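Local coordinates for protein B-agarase (Agarivorans gilvus, PDB 5Z6P) that is a glycoside hydrolase family 50 agarase that probably cleaves the beta-glycosidic linkages of agarose, at residues A[305-310]-A[713-718]; A[159-164]-A[216-221]; A[101-106]-A[199-204]. One frame throughout, in Å; residues are numbered along the deposited sequence.

Contact 1: A[305-310]-A[713-718]; sequences LDIIRL and HYFQYI
Leu305 presents a fork to the chain beside it: CD2 rests on CB of Tyr714 at 3.8 Å, while CD1 reaches the ring of Tyr717, 3.7 Å from its CD1. Ile307 wedges between two side chains of 713-718: Ile307 CG1, anti to the carbonyl carbon (chi1 -46°), lies 3.6 Å from both Phe715 CE2 and OE1 of Gln716, which follows a cis peptide bond. Asp306 fills the gap between His713 and Phe715: OD1 lies 3.4 Å from His713 CB, and OD2 meets the edge of the Phe715 ring. The backbone of Asp306 is held at both ends, its N-H giving a nearly straight bond to Tyr714 O (2.8 Å), its carbonyl taking one from Tyr717 N (3.0 Å). Leu305 and Tyr714 form a parallel bridge between strands 299-305 and 709-714, consistent with the closure of the (beta/alpha)8 barrel expected of this family. One water joins Asp306 OD1, also bonded by Asn435 N, to His713 ND1; a second links Ile307 O with Ile718 N. The chemistry implies a largely buried seam where the Asp306 backbone, Tyr717 N and Asp306 OD1 find partners in main chain, water and Asn435, with Leu305, Ile307, Phe715 and Tyr717 packed around these bonds.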
ATOM      1  N   LEU A 305      12.545   1.380   7.147  1.00 12.14           N
ATOM      2  CA  LEU A 305      11.991   1.413   5.797  1.00 13.80           C
ATOM      3  C   LEU A 305      11.923   0.020   5.173  1.00 13.12           C
ATOM      4  O   LEU A 305      12.741  -0.841   5.460  1.00 12.02           O
ATOM      5  CB  LEU A 305      12.834   2.320   4.897  1.00 13.70           C
ATOM      6  CG  LEU A 305      13.287   3.666   5.485  1.00 12.83           C
ATOM      7  CD1 LEU A 305      14.173   4.417   4.488  1.00 12.67           C
ATOM      8  CD2 LEU A 305      12.095   4.514   5.887  1.00 15.19           C
ATOM      9  N   ASP A 306      10.924  -0.182   4.332  1.00 12.21           N
ATOM     10  CA  ASP A 306      10.781  -1.409   3.586  1.00 14.50           C
ATOM     11  C   ASP A 306      11.563  -1.367   2.268  1.00 14.45           C
ATOM     12  O   ASP A 306      11.938  -0.298   1.796  1.00 14.12           O
ATOM     13  CB  ASP A 306       9.310  -1.674   3.292  1.00 12.32           C
ATOM     14  CG  ASP A 306       8.487  -1.851   4.543  1.00 16.75           C
ATOM     15  OD1 ASP A 306       8.990  -2.403   5.551  1.00 12.03           O
ATOM     16  OD2 ASP A 306       7.331  -1.405   4.500  1.00 18.94           O
ATOM     17  N   ILE A 307      11.774  -2.544   1.687  1.00 16.69           N
ATOM     18  CA  ILE A 307      12.399  -2.707   0.376  1.00 13.22           C
ATOM     19  C   ILE A 307      13.813  -2.116   0.360  1.00 16.39           C
ATOM     20  O   ILE A 307      14.079  -1.132  -0.300  1.00 16.56           O
ATOM     21  CB  ILE A 307      11.555  -2.066  -0.736  1.00 14.65           C
ATOM     22  CG1 ILE A 307      10.078  -2.440  -0.579  1.00 14.38           C
ATOM     23  CG2 ILE A 307      12.088  -2.477  -2.116  1.00 16.01           C
ATOM     24  CD1 ILE A 307       9.741  -3.862  -1.016  1.00 15.40           C
ATOM     25  N   ILE A 308      14.718  -2.733   1.106  1.00 19.79           N
ATOM     26  CA  ILE A 308      16.108  -2.328   1.081  1.00 17.43           C
ATOM     27  C   ILE A 308      16.867  -3.325   0.198  1.00 14.64           C
ATOM     28  O   ILE A 308      17.556  -4.221   0.657  1.00 15.39           O
ATOM     29  CB  ILE A 308      16.671  -2.225   2.500  1.00 19.17           C
ATOM     30  CG1 ILE A 308      15.758  -1.285   3.304  1.00 17.15           C
ATOM     31  CG2 ILE A 308      18.098  -1.686   2.470  1.00 16.65           C
ATOM     32  CD1 ILE A 308      15.981  -1.283   4.758  1.00 20.05           C
ATOM     33  N   ARG A 309      16.705  -3.118  -1.101  1.00 15.16           N
ATOM     34  CA  ARG A 309      17.159  -4.041  -2.126  1.00 18.44           C
ATOM     35  C   ARG A 309      16.955  -3.343  -3.467  1.00 19.31           C
ATOM     36  O   ARG A 309      16.323  -2.276  -3.514  1.00 16.80           O
ATOM     37  CB  ARG A 309      16.382  -5.357  -2.065  1.00 16.16           C
ATOM     38  CG  ARG A 309      14.899  -5.219  -2.395  1.00 18.17           C
ATOM     39  CD  ARG A 309      14.162  -6.555  -2.265  1.00 17.23           C
ATOM     40  NE  ARG A 309      12.840  -6.521  -2.879  1.00 18.83           N
ATOM     41  CZ  ARG A 309      11.932  -7.485  -2.738  1.00 17.83           C
ATOM     42  NH1 ARG A 309      12.216  -8.558  -2.007  1.00 17.12           N
ATOM     43  NH2 ARG A 309      10.748  -7.380  -3.321  1.00 16.60           N
ATOM     44  N   LEU A 310      17.471  -3.936  -4.545  1.00 15.06           N
ATOM     45  CA  LEU A 310      17.400  -3.305  -5.861  1.00 18.74           C
ATOM     46  C   LEU A 310      16.268  -3.853  -6.735  1.00 19.13           C
ATOM     47  O   LEU A 310      15.849  -3.210  -7.688  1.00 17.53           O
ATOM     48  CB  LEU A 310      18.717  -3.471  -6.609  1.00 20.47           C
ATOM     49  CG  LEU A 310      19.946  -2.741  -6.090  1.00 23.64           C
ATOM     50  CD1 LEU A 310      20.978  -2.650  -7.191  1.00 21.30           C
ATOM     51  CD2 LEU A 310      19.602  -1.368  -5.536  1.00 16.49           C
ATOM     52  N   HIS A 713       6.774   0.648   9.900  1.00 15.54           N
ATOM     53  CA  HIS A 713       7.712   0.580   8.793  1.00 15.60           C
ATOM     54  C   HIS A 713       7.151   1.305   7.573  1.00 15.83           C
ATOM     55  O   HIS A 713       5.989   1.137   7.222  1.00 16.17           O
ATOM     56  CB  HIS A 713       8.045  -0.864   8.440  1.00 13.16           C
ATOM     57  CG  HIS A 713       8.707  -1.623   9.543  1.00 14.53           C
ATOM     58  ND1 HIS A 713       8.688  -2.999   9.617  1.00 16.39           N
ATOM     59  CD2 HIS A 713       9.397  -1.198  10.629  1.00 13.76           C
ATOM     60  CE1 HIS A 713       9.353  -3.389  10.685  1.00 15.89           C
ATOM     61  NE2 HIS A 713       9.793  -2.321  11.318  1.00 18.07           N
ATOM     62  N   TYR A 714       8.009   2.097   6.934  1.00 15.47           N
ATOM     63  CA  TYR A 714       7.633   2.971   5.847  1.00 12.14           C
ATOM     64  C   TYR A 714       7.947   2.339   4.483  1.00 13.47           C
ATOM     65  O   TYR A 714       9.051   1.862   4.233  1.00 11.91           O
ATOM     66  CB  TYR A 714       8.341   4.333   5.993  1.00 15.90           C
ATOM     67  CG  TYR A 714       8.010   5.326   4.896  1.00 12.73           C
ATOM     68  CD1 TYR A 714       8.640   5.258   3.653  1.00 12.93           C
ATOM     69  CD2 TYR A 714       7.064   6.310   5.084  1.00 12.76           C
ATOM     70  CE1 TYR A 714       8.336   6.137   2.652  1.00 10.64           C
ATOM     71  CE2 TYR A 714       6.751   7.201   4.080  1.00 13.52           C
ATOM     72  CZ  TYR A 714       7.402   7.112   2.866  1.00 11.66           C
ATOM     73  OH  TYR A 714       7.093   7.969   1.853  1.00 12.25           O
ATOM     74  N   PHE A 715       6.956   2.352   3.603  1.00 11.56           N
ATOM     75  CA  PHE A 715       7.120   1.778   2.266  1.00 14.43           C
ATOM     76  C   PHE A 715       7.269   2.950   1.294  1.00 12.31           C
ATOM     77  O   PHE A 715       6.278   3.558   0.936  1.00 12.66           O
ATOM     78  CB  PHE A 715       5.914   0.892   1.909  1.00 12.24           C
ATOM     79  CG  PHE A 715       6.128  -0.006   0.708  1.00 13.25           C
ATOM     80  CD1 PHE A 715       6.143   0.514  -0.571  1.00 14.00           C
ATOM     81  CD2 PHE A 715       6.280  -1.370   0.862  1.00 13.70           C
ATOM     82  CE1 PHE A 715       6.324  -0.307  -1.684  1.00 14.48           C
ATOM     83  CE2 PHE A 715       6.458  -2.197  -0.248  1.00 13.90           C
ATOM     84  CZ  PHE A 715       6.472  -1.656  -1.521  1.00 13.02           C
ATOM     85  N   GLN A 716       8.478   3.248   0.823  1.00 10.71           N
ATOM     86  CA  GLN A 716       9.639   2.376   0.813  1.00 12.29           C
ATOM     87  C   GLN A 716      10.916   3.238   0.774  1.00 12.74           C
ATOM     88  O   GLN A 716      10.835   4.455   0.690  1.00 13.41           O
ATOM     89  CB  GLN A 716       9.592   1.443  -0.411  1.00 11.53           C
ATOM     90  CG  GLN A 716       9.487   2.241  -1.710  1.00 13.95           C
ATOM     91  CD  GLN A 716       9.441   1.396  -2.981  1.00 16.06           C
ATOM     92  OE1 GLN A 716       9.595   0.186  -2.938  1.00 17.02           O
ATOM     93  NE2 GLN A 716       9.233   2.056  -4.125  1.00 16.67           N
ATOM     94  N   TYR A 717      12.078   2.593   0.839  1.00 15.01           N
ATOM     95  CA  TYR A 717      13.383   3.266   0.819  1.00 15.60           C
ATOM     96  C   TYR A 717      13.524   4.186  -0.405  1.00 17.23           C
ATOM     97  O   TYR A 717      13.771   5.378  -0.276  1.00 14.32           O
ATOM     98  CB  TYR A 717      14.487   2.222   0.811  1.00 14.94           C
ATOM     99  CG  TYR A 717      15.919   2.704   0.928  1.00 15.33           C
ATOM    100  CD1 TYR A 717      16.231   3.944   1.472  1.00 16.45           C
ATOM    101  CD2 TYR A 717      16.965   1.888   0.510  1.00 14.41           C
ATOM    102  CE1 TYR A 717      17.531   4.362   1.597  1.00 13.25           C
ATOM    103  CE2 TYR A 717      18.276   2.297   0.622  1.00 15.66           C
ATOM    104  CZ  TYR A 717      18.556   3.545   1.177  1.00 17.32           C
ATOM    105  OH  TYR A 717      19.859   3.974   1.307  1.00 16.39           O
ATOM    106  N   ILE A 718      13.319   3.602  -1.579  1.00 14.83           N
ATOM    107  CA  ILE A 718      13.607   4.233  -2.875  1.00 16.43           C
ATOM    108  C   ILE A 718      12.330   4.645  -3.604  1.00 14.90           C
ATOM    109  O   ILE A 718      11.372   3.884  -3.630  1.00 16.17           O
ATOM    110  CB  ILE A 718      14.423   3.261  -3.770  1.00 14.70           C
ATOM    111  CG1 ILE A 718      15.690   2.796  -3.036  1.00 15.93           C
ATOM    112  CG2 ILE A 718      14.748   3.873  -5.127  1.00 14.25           C
ATOM    113  CD1 ILE A 718      16.229   1.484  -3.539  1.00 14.54           C
TER
HETATM  114  O   HOH W   1       7.593  -4.108   7.299  1.00 13.20           O
HETATM  115  O   HOH W   2      12.875   0.988  -1.894  1.00 15.19           O

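Contact 2: A[159-164]-A[216-221]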
ATOM      1  N   SER A 159      -1.193   2.779 -20.248  1.00 26.94           N
ATOM      2  CA  SER A 159      -1.679   4.073 -19.809  1.00 27.92           C
ATOM      3  C   SER A 159      -1.907   4.998 -21.005  1.00 30.37           C
ATOM      4  O   SER A 159      -1.241   4.890 -22.032  1.00 29.20           O
ATOM      5  CB  SER A 159      -0.694   4.715 -18.831  1.00 25.56           C
ATOM      6  OG  SER A 159      -0.560   3.950 -17.654  1.00 27.03           O
ATOM      7  N   ASN A 160      -2.872   5.896 -20.873  1.00 28.55           N
ATOM      8  CA  ASN A 160      -3.007   6.998 -21.804  1.00 29.35           C
ATOM      9  C   ASN A 160      -2.811   8.269 -21.001  1.00 28.09           C
ATOM     10  O   ASN A 160      -3.689   8.664 -20.257  1.00 29.34           O
ATOM     11  CB  ASN A 160      -4.372   7.002 -22.499  1.00 33.75           C
ATOM     12  CG  ASN A 160      -4.902   5.609 -22.777  1.00 37.73           C
ATOM     13  OD1 ASN A 160      -4.513   4.960 -23.750  1.00 39.54           O
ATOM     14  ND2 ASN A 160      -5.823   5.153 -21.938  1.00 36.79           N
ATOM     15  N   PRO A 161      -1.647   8.907 -21.135  1.00 27.82           N
ATOM     16  CA  PRO A 161      -1.297  10.010 -20.240  1.00 28.62           C
ATOM     17  C   PRO A 161      -2.333  11.132 -20.211  1.00 28.62           C
ATOM     18  O   PRO A 161      -2.833  11.541 -21.251  1.00 30.78           O
ATOM     19  CB  PRO A 161       0.035  10.510 -20.809  1.00 30.04           C
ATOM     20  CG  PRO A 161       0.074  10.016 -22.185  1.00 29.09           C
ATOM     21  CD  PRO A 161      -0.608   8.690 -22.149  1.00 26.59           C
ATOM     22  N   CYS A 162      -2.676  11.575 -19.008  1.00 28.55           N
ATOM     23  CA  CYS A 162      -3.394  12.824 -18.815  1.00 31.53           C
ATOM     24  C   CYS A 162      -2.415  13.974 -18.952  1.00 33.74           C
ATOM     25  O   CYS A 162      -1.222  13.809 -18.678  1.00 32.06           O
ATOM     26  CB  CYS A 162      -4.056  12.883 -17.440  1.00 28.96           C
ATOM     27  SG  CYS A 162      -5.282  11.629 -17.153  1.00 30.88           S
ATOM     28  N   PRO A 163      -2.913  15.142 -19.368  1.00 31.79           N
ATOM     29  CA  PRO A 163      -2.075  16.339 -19.335  1.00 37.62           C
ATOM     30  C   PRO A 163      -1.413  16.507 -17.974  1.00 34.03           C
ATOM     31  O   PRO A 163      -2.094  16.372 -16.965  1.00 38.42           O
ATOM     32  CB  PRO A 163      -3.074  17.466 -19.615  1.00 34.90           C
ATOM     33  CG  PRO A 163      -4.098  16.825 -20.475  1.00 31.09           C
ATOM     34  CD  PRO A 163      -4.235  15.411 -19.955  1.00 29.33           C
ATOM     35  N   TRP A 164      -0.104  16.736 -17.944  1.00 35.23           N
ATOM     36  CA  TRP A 164       0.594  17.062 -16.699  1.00 38.96           C
ATOM     37  C   TRP A 164       1.239  18.446 -16.868  1.00 41.39           C
ATOM     38  O   TRP A 164       1.330  18.943 -17.989  1.00 45.54           O
ATOM     39  CB  TRP A 164       1.642  15.991 -16.349  1.00 38.94           C
ATOM     40  CG  TRP A 164       2.953  16.208 -17.031  1.00 39.04           C
ATOM     41  CD1 TRP A 164       3.253  15.945 -18.337  1.00 41.66           C
ATOM     42  CD2 TRP A 164       4.146  16.743 -16.446  1.00 39.02           C
ATOM     43  NE1 TRP A 164       4.556  16.293 -18.603  1.00 38.10           N
ATOM     44  CE2 TRP A 164       5.126  16.784 -17.460  1.00 38.48           C
ATOM     45  CE3 TRP A 164       4.480  17.190 -15.166  1.00 40.46           C
ATOM     46  CZ2 TRP A 164       6.412  17.261 -17.233  1.00 30.62           C
ATOM     47  CZ3 TRP A 164       5.761  17.658 -14.943  1.00 35.51           C
ATOM     48  CH2 TRP A 164       6.711  17.691 -15.972  1.00 31.54           C
ATOM     49  N   PRO A 216       0.105  11.697 -29.047  1.00 49.13           N
ATOM     50  CA  PRO A 216       0.578  10.340 -28.734  1.00 47.19           C
ATOM     51  C   PRO A 216       2.029  10.331 -28.267  1.00 41.76           C
ATOM     52  O   PRO A 216       2.419   9.464 -27.491  1.00 43.62           O
ATOM     53  CB  PRO A 216       0.426   9.596 -30.065  1.00 51.07           C
ATOM     54  CG  PRO A 216      -0.579  10.385 -30.831  1.00 45.43           C
ATOM     55  CD  PRO A 216      -0.364  11.813 -30.435  1.00 48.33           C
ATOM     56  N   ASN A 217       2.806  11.305 -28.722  1.00 39.40           N
ATOM     57  CA  ASN A 217       4.195  11.435 -28.320  1.00 38.78           C
ATOM     58  C   ASN A 217       4.355  12.469 -27.222  1.00 39.56           C
ATOM     59  O   ASN A 217       5.418  13.073 -27.078  1.00 35.54           O
ATOM     60  CB  ASN A 217       5.066  11.809 -29.522  1.00 45.47           C
ATOM     61  CG  ASN A 217       5.119  10.705 -30.563  1.00 49.43           C
ATOM     62  OD1 ASN A 217       4.978  10.957 -31.758  1.00 58.44           O
ATOM     63  ND2 ASN A 217       5.289   9.472 -30.109  1.00 46.49           N
ATOM     64  N   TYR A 218       3.282  12.665 -26.458  1.00 40.08           N
ATOM     65  CA  TYR A 218       3.234  13.639 -25.369  1.00 35.57           C
ATOM     66  C   TYR A 218       4.430  13.537 -24.430  1.00 29.62           C
ATOM     67  O   TYR A 218       4.996  14.544 -24.029  1.00 32.39           O
ATOM     68  CB  TYR A 218       1.935  13.461 -24.575  1.00 33.70           C
ATOM     69  CG  TYR A 218       1.665  14.527 -23.542  1.00 36.99           C
ATOM     70  CD1 TYR A 218       1.577  15.863 -23.904  1.00 40.42           C
ATOM     71  CD2 TYR A 218       1.453  14.192 -22.211  1.00 34.91           C
ATOM     72  CE1 TYR A 218       1.323  16.837 -22.973  1.00 43.39           C
ATOM     73  CE2 TYR A 218       1.192  15.158 -21.269  1.00 36.85           C
ATOM     74  CZ  TYR A 218       1.130  16.480 -21.654  1.00 43.20           C
ATOM     75  OH  TYR A 218       0.871  17.454 -20.720  1.00 49.92           O
ATOM     76  N   LEU A 219       4.831  12.312 -24.111  1.00 25.77           N
ATOM     77  CA  LEU A 219       5.860  12.097 -23.104  1.00 28.79           C
ATOM     78  C   LEU A 219       7.217  11.713 -23.685  1.00 26.41           C
ATOM     79  O   LEU A 219       8.113  11.289 -22.958  1.00 24.15           O
ATOM     80  CB  LEU A 219       5.389  11.025 -22.115  1.00 29.66           C
ATOM     81  CG  LEU A 219       4.083  11.332 -21.372  1.00 28.85           C
ATOM     82  CD1 LEU A 219       3.699  10.188 -20.472  1.00 31.05           C
ATOM     83  CD2 LEU A 219       4.229  12.597 -20.559  1.00 27.84           C
ATOM     84  N   SER A 220       7.371  11.870 -24.994  1.00 25.57           N
ATOM     85  CA  SER A 220       8.636  11.582 -25.644  1.00 21.57           C
ATOM     86  C   SER A 220       9.766  12.347 -24.977  1.00 22.63           C
ATOM     87  O   SER A 220       9.685  13.557 -24.777  1.00 23.42           O
ATOM     88  CB  SER A 220       8.564  11.929 -27.136  1.00 27.04           C
ATOM     89  OG  SER A 220       9.838  11.845 -27.741  1.00 26.43           O
ATOM     90  N   GLY A 221      10.812  11.626 -24.608  1.00 22.07           N
ATOM     91  CA  GLY A 221      11.978  12.234 -23.990  1.00 18.43           C
ATOM     92  C   GLY A 221      11.774  12.833 -22.607  1.00 22.99           C
ATOM     93  O   GLY A 221      12.541  13.704 -22.205  1.00 22.33           O
TER
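Tyr218 points its ring at the loop from Pro161 to Trp164 and is the centre of this contact. Its CG stands anti to the backbone N (chi1 -172°), which sends the phenol toward that loop, where Tyr218 OH accepts a hydrogen bond from Trp164 N at 3.0 Å and sits 3.4 Å from Pro163 CA. That N-H comes in at the edge of the phenol, in its plane. Further back on the Tyr218 ring, CD2 lies 4.2 Å from CB of Pro161, whose main encounter is with Leu219: the two side chains slide past each other in opposite directions, CB of the proline 3.7 Å from Leu219 CD1. Trp164 meets the same ring obliquely: Tyr218 CE2 lies in the plane of the indole, at its edge, 3.7 Å from CD1, with the ring planes 76° apart. Trp164 CD1 also meets Leu219 CD2 at 4.1 Å, and Phe679 packs edge-to-face with the indole. Tyrosine and leucine are consecutive in a type I turn from Asn217 to Ser220. The loop 159-164, tied back by the disulfide Cys151-Cys162, thus packs the link between strands 135-140 and 168-174 against the connection from strand 199-210 to helix 241-255.

Contact 3: A[101-106]-A[199-204]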
ATOM      1  N   ALA A 101     -11.514  24.185  -6.673  1.00 22.64           N
ATOM      2  CA  ALA A 101     -11.411  24.039  -5.232  1.00 23.68           C
ATOM      3  C   ALA A 101     -10.255  24.841  -4.642  1.00 26.61           C
ATOM      4  O   ALA A 101      -9.184  24.914  -5.233  1.00 24.06           O
ATOM      5  CB  ALA A 101     -11.259  22.575  -4.873  1.00 21.85           C
ATOM      6  N   ARG A 102     -10.500  25.431  -3.472  1.00 22.96           N
ATOM      7  CA  ARG A 102      -9.475  26.038  -2.628  1.00 20.96           C
ATOM      8  C   ARG A 102      -9.508  25.397  -1.255  1.00 22.14           C
ATOM      9  O   ARG A 102     -10.572  25.102  -0.758  1.00 22.68           O
ATOM     10  CB  ARG A 102      -9.697  27.537  -2.464  1.00 22.81           C
ATOM     11  CG  ARG A 102      -9.426  28.355  -3.673  1.00 24.28           C
ATOM     12  CD  ARG A 102      -9.019  29.748  -3.252  1.00 32.61           C
ATOM     13  NE  ARG A 102     -10.165  30.586  -2.936  1.00 28.72           N
ATOM     14  CZ  ARG A 102     -10.216  31.435  -1.916  1.00 27.03           C
ATOM     15  NH1 ARG A 102      -9.196  31.549  -1.080  1.00 23.94           N
ATOM     16  NH2 ARG A 102     -11.298  32.164  -1.728  1.00 27.07           N
ATOM     17  N   ALA A 103      -8.350  25.192  -0.648  1.00 20.06           N
ATOM     18  CA  ALA A 103      -8.262  24.737   0.734  1.00 19.80           C
ATOM     19  C   ALA A 103      -7.784  25.894   1.596  1.00 20.24           C
ATOM     20  O   ALA A 103      -6.803  26.541   1.262  1.00 21.10           O
ATOM     21  CB  ALA A 103      -7.320  23.561   0.859  1.00 23.77           C
ATOM     22  N   LEU A 104      -8.485  26.163   2.692  1.00 21.44           N
ATOM     23  CA  LEU A 104      -8.176  27.315   3.522  1.00 19.41           C
ATOM     24  C   LEU A 104      -7.385  26.921   4.754  1.00 20.76           C
ATOM     25  O   LEU A 104      -7.027  27.775   5.543  1.00 22.62           O
ATOM     26  CB  LEU A 104      -9.455  28.052   3.932  1.00 19.65           C
ATOM     27  CG  LEU A 104     -10.247  28.720   2.807  1.00 21.69           C
ATOM     28  CD1 LEU A 104     -11.370  29.578   3.344  1.00 20.64           C
ATOM     29  CD2 LEU A 104      -9.354  29.548   1.934  1.00 26.89           C
ATOM     30  N   ASP A 105      -7.103  25.630   4.915  1.00 21.85           N
ATOM     31  CA  ASP A 105      -6.223  25.178   5.994  1.00 18.53           C
ATOM     32  C   ASP A 105      -4.761  25.468   5.676  1.00 18.11           C
ATOM     33  O   ASP A 105      -4.436  25.815   4.554  1.00 20.54           O
ATOM     34  CB  ASP A 105      -6.405  23.682   6.233  1.00 17.30           C
ATOM     35  CG  ASP A 105      -7.853  23.296   6.358  1.00 19.16           C
ATOM     36  OD1 ASP A 105      -8.395  23.442   7.461  1.00 21.25           O
ATOM     37  OD2 ASP A 105      -8.451  22.857   5.355  1.00 21.62           O
ATOM     38  N   GLU A 106      -3.883  25.294   6.657  1.00 19.50           N
ATOM     39  CA  GLU A 106      -2.446  25.362   6.410  1.00 23.01           C
ATOM     40  C   GLU A 106      -1.954  24.110   5.658  1.00 22.36           C
ATOM     41  O   GLU A 106      -0.961  24.170   4.952  1.00 21.05           O
ATOM     42  CB  GLU A 106      -1.680  25.532   7.722  1.00 23.23           C
ATOM     43  CG  GLU A 106      -1.948  26.883   8.396  1.00 26.39           C
ATOM     44  CD  GLU A 106      -1.471  26.935   9.821  1.00 31.51           C
ATOM     45  OE1 GLU A 106      -1.838  27.892  10.539  1.00 33.22           O
ATOM     46  OE2 GLU A 106      -0.733  26.017  10.228  1.00 35.23           O
ATOM     47  N   HIS A 199     -10.792  19.574   7.515  1.00 16.59           N
ATOM     48  CA  HIS A 199     -10.428  20.328   6.323  1.00 19.18           C
ATOM     49  C   HIS A 199     -11.506  21.344   5.965  1.00 18.78           C
ATOM     50  O   HIS A 199     -12.694  21.065   6.065  1.00 19.05           O
ATOM     51  CB  HIS A 199     -10.168  19.380   5.137  1.00 18.30           C
ATOM     52  CG  HIS A 199      -9.164  18.310   5.429  1.00 19.17           C
ATOM     53  ND1 HIS A 199      -7.827  18.423   5.097  1.00 22.10           N
ATOM     54  CD2 HIS A 199      -9.297  17.106   6.035  1.00 19.31           C
ATOM     55  CE1 HIS A 199      -7.187  17.337   5.490  1.00 18.72           C
ATOM     56  NE2 HIS A 199      -8.055  16.523   6.064  1.00 17.43           N
ATOM     57  N   HIS A 200     -11.073  22.532   5.558  1.00 17.33           N
ATOM     58  CA  HIS A 200     -11.988  23.598   5.171  1.00 18.92           C
ATOM     59  C   HIS A 200     -11.811  23.935   3.694  1.00 19.52           C
ATOM     60  O   HIS A 200     -10.807  24.517   3.323  1.00 20.96           O
ATOM     61  CB  HIS A 200     -11.750  24.858   6.014  1.00 19.52           C
ATOM     62  CG  HIS A 200     -11.885  24.646   7.493  1.00 20.97           C
ATOM     63  ND1 HIS A 200     -11.011  23.871   8.224  1.00 17.68           N
ATOM     64  CD2 HIS A 200     -12.793  25.118   8.378  1.00 18.95           C
ATOM     65  CE1 HIS A 200     -11.375  23.876   9.492  1.00 16.99           C
ATOM     66  NE2 HIS A 200     -12.452  24.632   9.612  1.00 17.95           N
ATOM     67  N   LEU A 201     -12.783  23.591   2.856  1.00 20.13           N
ATOM     68  CA  LEU A 201     -12.647  23.830   1.426  1.00 20.59           C
ATOM     69  C   LEU A 201     -13.701  24.785   0.860  1.00 24.59           C
ATOM     70  O   LEU A 201     -14.785  24.954   1.415  1.00 24.26           O
ATOM     71  CB  LEU A 201     -12.718  22.507   0.651  1.00 23.31           C
ATOM     72  CG  LEU A 201     -11.767  21.375   1.039  1.00 19.61           C
ATOM     73  CD1 LEU A 201     -12.119  20.123   0.297  1.00 24.15           C
ATOM     74  CD2 LEU A 201     -10.343  21.743   0.733  1.00 23.56           C
ATOM     75  N   LEU A 202     -13.357  25.397  -0.265  1.00 19.47           N
ATOM     76  CA  LEU A 202     -14.283  26.162  -1.064  1.00 21.97           C
ATOM     77  C   LEU A 202     -14.434  25.462  -2.413  1.00 22.69           C
ATOM     78  O   LEU A 202     -13.465  25.302  -3.119  1.00 21.85           O
ATOM     79  CB  LEU A 202     -13.785  27.591  -1.263  1.00 20.26           C
ATOM     80  CG  LEU A 202     -13.553  28.395   0.000  1.00 24.93           C
ATOM     81  CD1 LEU A 202     -12.996  29.747  -0.363  1.00 21.47           C
ATOM     82  CD2 LEU A 202     -14.859  28.507   0.773  1.00 23.45           C
ATOM     83  N   LEU A 203     -15.651  25.055  -2.745  1.00 25.18           N
ATOM     84  CA  LEU A 203     -15.953  24.346  -3.970  1.00 20.77           C
ATOM     85  C   LEU A 203     -16.862  25.226  -4.812  1.00 25.42           C
ATOM     86  O   LEU A 203     -17.765  25.841  -4.296  1.00 25.90           O
ATOM     87  CB  LEU A 203     -16.636  23.015  -3.669  1.00 18.83           C
ATOM     88  CG  LEU A 203     -15.954  22.012  -2.740  1.00 21.63           C
ATOM     89  CD1 LEU A 203     -16.804  20.755  -2.547  1.00 19.72           C
ATOM     90  CD2 LEU A 203     -14.538  21.645  -3.226  1.00 22.87           C
ATOM     91  N   SER A 204     -16.612  25.290  -6.111  1.00 24.10           N
ATOM     92  CA  SER A 204     -17.378  26.124  -7.020  1.00 26.05           C
ATOM     93  C   SER A 204     -17.221  25.551  -8.441  1.00 29.14           C
ATOM     94  O   SER A 204     -16.368  24.719  -8.704  1.00 31.04           O
ATOM     95  CB  SER A 204     -16.898  27.598  -6.927  1.00 32.60           C
ATOM     96  OG  SER A 204     -15.585  27.690  -7.455  1.00 29.21           O
TER
HETATM   97  O   HOH W   3      -6.902  21.119   3.594  1.00 22.04           O
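Leu202 slips its CD1 methyl over one face of the Arg102 guanidinium, displaced toward the rim and 3.3 Å from NH2. The two side chains run side by side in the same direction, the arginine reaching this position by a bend at chi3 (-82°) that turns its guanidinium toward the leucine's CD1. CD1 of Leu104 comes in obliquely to the same methyl, at 4.1 Å. Beneath them the backbones of Arg102 and Leu202 make a hydrogen-bonded antiparallel pair, each N-H donating to the other's carbonyl: Leu202 N to Arg102 O at 2.8 Å, with the return bond slightly longer. Ala101 with Leu203 and Ala103 with Leu201 are the flanking non-hydrogen-bonded pairs, and their side chains turn to the other face, where each alanine methyl receives a leucine CD2, that of Leu201 at 3.5 Å from Ala103 CB. Ile129 of strand 122-129 and Ile192 of strand 185-193 also pack on Leu201 here.

Past the strand end the register is finished by a bond from Leu104 N to His200 O. The carboxylate of Asp105 grips His200 twice: OD2 takes the backbone N-H on its syn lone pair, almost straight at 2.6 Å, while OD1 accepts a more bent bond from His200 ND1 at 2.8 Å, tilted from the ring plane. Together they hold the carboxylate in place, and the one to ND1 helps set the turn of the imidazole; the carboxylate would probably favour its protonated form. Water 3 donates to OD2 and also meets His199 ND1, the far nitrogen of that ring being bound by Ser195.

Strand 199-210 also pairs with strand 64-69, so this is antiparallel sheet, with Ala101, Ala103, Leu201 and Leu203 on the buried face, Arg102 and Leu202 on the more exposed one, as expected of a beta-sandwich carbohydrate-binding-module-like domain.

In the fold
Contacts 2 and 3 belong to the N-terminal part of the chain, within the range of the agarase CBM-like domain, whereas contact 1 lies in the later, probably catalytic part. Along the sequence the segments of contacts 2 and 3 alternate, 101-106, 159-164, 199-204, 216-221, and both pairs are complete before 305-310 begins. Strand 199-210 connects them: it carries one side of contact 3, and the loop after it supplies one side of contact 2. The three are well separated, with centres 29 to 33 Å apart and nearest atoms about 16 to 17 Å apart. Contacts 2 and 3 thus tie together the CBM-like part, while contact 1 joins strands 299-305 and 709-714, far apart in sequence.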